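Local coordinates for mandelate racemase/muconate lactonizing enzyme family protein (Roseovarius sp. TM1035, PDB 3T9P) that probably acts as an isomerase of the mandelate racemase/muconate lactonizing enzyme family in the enolase superfamily, its substrate not established, at residues A70-G75 with Y89-K94. Residues are numbered along the deposited sequence; the frame is centred on the assembly and turned at random.
Sequences APHALG and YERELK
His72 reaches across to Glu92 and Arg91, and its imidazole ring carries the whole contact. NE2 donates a hydrogen bond to Glu92 OE2 at 2.6 Å. The bond is nearly straight, 173° at the hydrogen, and the oxygen lies in the ring plane. Glu92 accepts with the anti lone pair of OE2, the one turned away from its other oxygen. The carboxylate is twisted 51° from the ring. The carboxylate would probably favour a positive charge on the imidazole. Arg91 comes over one face of the same ring. Its CB sits 3.9 Å from the ring centroid in a CH-pi contact, and its CG lies 3.9 Å from His72 ND1. The Arg91 chain then bends at chi2 and chi3, and this carries its guanidinium away from the histidine. The contact joins the ends of helices 58-73 and 82-91 in the N-terminal capping domain of the enolase-superfamily fold, at the surface of the chain and away from its own barrel. Replacing His72 by an alanine would take away the ring, and is likely to leave the Glu92 carboxylate without this donor and Arg91 CB without the face it packs on. Glu92 is the first residue past its helix, and its chain bends at chi2 (-71°), which brings OE2 round to the imidazole. Its side chain also touches Leu100 of helix 98-119. On the other helix, Leu74 N bonds to Ala70 O at 3.0 Å in the turn that carries His72. The second subunit lies beside Arg91, which packs on Glu173 of that subunit, and Glu90 makes a salt bridge to its Arg176.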
loop_
_atom_site.group_PDB
_atom_site.type_symbol
_atom_site.label_atom_id
_atom_site.label_comp_id
_atom_site.label_asym_id
_atom_site.label_seq_id
_atom_site.Cartn_x
_atom_site.Cartn_y
_atom_site.Cartn_z
ATOM N N ALA A 70 5.436 4.357 15.926
ATOM C CA ALA A 70 5.896 4.819 17.254
ATOM C C ALA A 70 7.378 5.074 17.366
ATOM O O ALA A 70 7.728 6.114 17.896
ATOM C CB ALA A 70 5.454 3.852 18.330
ATOM N N PRO A 71 8.253 4.205 16.773
ATOM C CA PRO A 71 9.694 4.458 16.954
ATOM C C PRO A 71 10.149 5.757 16.363
ATOM O O PRO A 71 11.112 6.358 16.884
ATOM C CB PRO A 71 10.381 3.264 16.242
ATOM C CG PRO A 71 9.371 2.149 16.495
ATOM C CD PRO A 71 8.034 2.882 16.135
ATOM N N HIS A 72 9.477 6.229 15.306
ATOM C CA HIS A 72 9.888 7.420 14.662
ATOM C C HIS A 72 9.231 8.641 15.302
ATOM O O HIS A 72 9.726 9.759 15.130
ATOM C CB HIS A 72 9.530 7.370 13.149
ATOM C CG HIS A 72 10.065 6.147 12.485
ATOM N ND1 HIS A 72 11.414 5.882 12.414
ATOM C CD2 HIS A 72 9.440 5.100 11.908
ATOM C CE1 HIS A 72 11.598 4.687 11.864
ATOM N NE2 HIS A 72 10.414 4.210 11.515
ATOM N N ALA A 73 8.101 8.447 15.970
ATOM C CA ALA A 73 7.349 9.590 16.500
ATOM C C ALA A 73 7.766 9.945 17.961
ATOM O O ALA A 73 7.667 11.080 18.322
ATOM C CB ALA A 73 5.854 9.280 16.511
ATOM N N LEU A 74 8.157 8.978 18.769
ATOM C CA LEU A 74 8.680 9.249 20.144
ATOM C C LEU A 74 9.775 10.332 20.123
ATOM O O LEU A 74 10.676 10.291 19.231
ATOM C CB LEU A 74 9.232 7.942 20.745
ATOM C CG LEU A 74 8.094 6.993 21.094
ATOM C CD1 LEU A 74 8.626 5.703 21.585
ATOM C CD2 LEU A 74 6.973 7.503 22.095
ATOM N N GLY A 75 9.660 11.329 21.015
ATOM C CA GLY A 75 10.665 12.392 21.162
ATOM C C GLY A 75 10.510 13.480 20.148
ATOM O O GLY A 75 11.317 14.446 20.152
ATOM N N TYR A 89 7.131 8.111 6.736
ATOM C CA TYR A 89 7.047 7.397 5.411
ATOM C C TYR A 89 8.434 7.240 4.777
ATOM O O TYR A 89 8.810 6.123 4.363
ATOM C CB TYR A 89 6.036 8.087 4.486
ATOM C CG TYR A 89 6.002 7.513 3.079
ATOM C CD1 TYR A 89 5.598 6.178 2.811
ATOM C CD2 TYR A 89 6.352 8.329 2.003
ATOM C CE1 TYR A 89 5.645 5.651 1.467
ATOM C CE2 TYR A 89 6.329 7.824 0.682
ATOM C CZ TYR A 89 5.989 6.501 0.427
ATOM O OH TYR A 89 5.960 6.062 -0.903
ATOM N N GLU A 90 9.264 8.291 4.842
ATOM C CA GLU A 90 10.667 8.165 4.382
ATOM C C GLU A 90 11.469 7.128 5.066
ATOM O O GLU A 90 12.181 6.419 4.355
ATOM C CB GLU A 90 11.428 9.529 4.446
ATOM C CG GLU A 90 10.685 10.562 3.628
ATOM C CD GLU A 90 11.160 11.965 3.983
ATOM O OE1 GLU A 90 11.561 12.206 5.168
ATOM O OE2 GLU A 90 11.128 12.794 3.092
ATOM N N ARG A 91 11.359 6.966 6.405
ATOM C CA ARG A 91 12.049 5.851 7.057
ATOM C C ARG A 91 11.417 4.521 6.700
ATOM O O ARG A 91 12.095 3.485 6.749
ATOM C CB ARG A 91 12.128 6.011 8.605
ATOM C CG ARG A 91 12.647 7.445 9.025
ATOM C CD ARG A 91 14.176 7.535 8.963
ATOM N NE ARG A 91 14.679 7.794 7.613
ATOM C CZ ARG A 91 14.710 8.974 6.982
ATOM N NH1 ARG A 91 14.249 10.085 7.550
ATOM N NH2 ARG A 91 15.177 9.023 5.729
ATOM N N GLU A 92 10.118 4.477 6.408
ATOM C CA GLU A 92 9.465 3.187 6.115
ATOM C C GLU A 92 9.062 3.127 4.576
ATOM O O GLU A 92 7.927 2.622 4.168
ATOM C CB GLU A 92 8.171 3.017 6.970
ATOM C CG GLU A 92 8.467 3.116 8.569
ATOM C CD GLU A 92 9.200 1.924 9.060
ATOM O OE1 GLU A 92 9.163 0.875 8.374
ATOM O OE2 GLU A 92 9.855 2.020 10.133
ATOM N N LEU A 93 9.928 3.661 3.745
ATOM C CA LEU A 93 9.625 3.904 2.359
ATOM C C LEU A 93 9.386 2.587 1.573
ATOM O O LEU A 93 8.846 2.599 0.530
ATOM C CB LEU A 93 10.625 4.846 1.736
ATOM C CG LEU A 93 11.885 4.361 1.073
ATOM C CD1 LEU A 93 12.673 5.482 0.362
ATOM C CD2 LEU A 93 12.646 3.660 2.074
ATOM N N LYS A 94 9.823 1.474 2.132
ATOM C CA LYS A 94 9.572 0.137 1.577
ATOM C C LYS A 94 8.102 -0.354 1.735
ATOM O O LYS A 94 7.761 -1.380 1.268
ATOM C CB LYS A 94 10.521 -0.952 2.071
ATOM C CG LYS A 94 11.989 -0.636 2.118
ATOM C CD LYS A 94 12.600 -0.467 0.825
ATOM C CE LYS A 94 14.107 -0.507 0.940
ATOM N NZ LYS A 94 14.647 -0.273 -0.320
#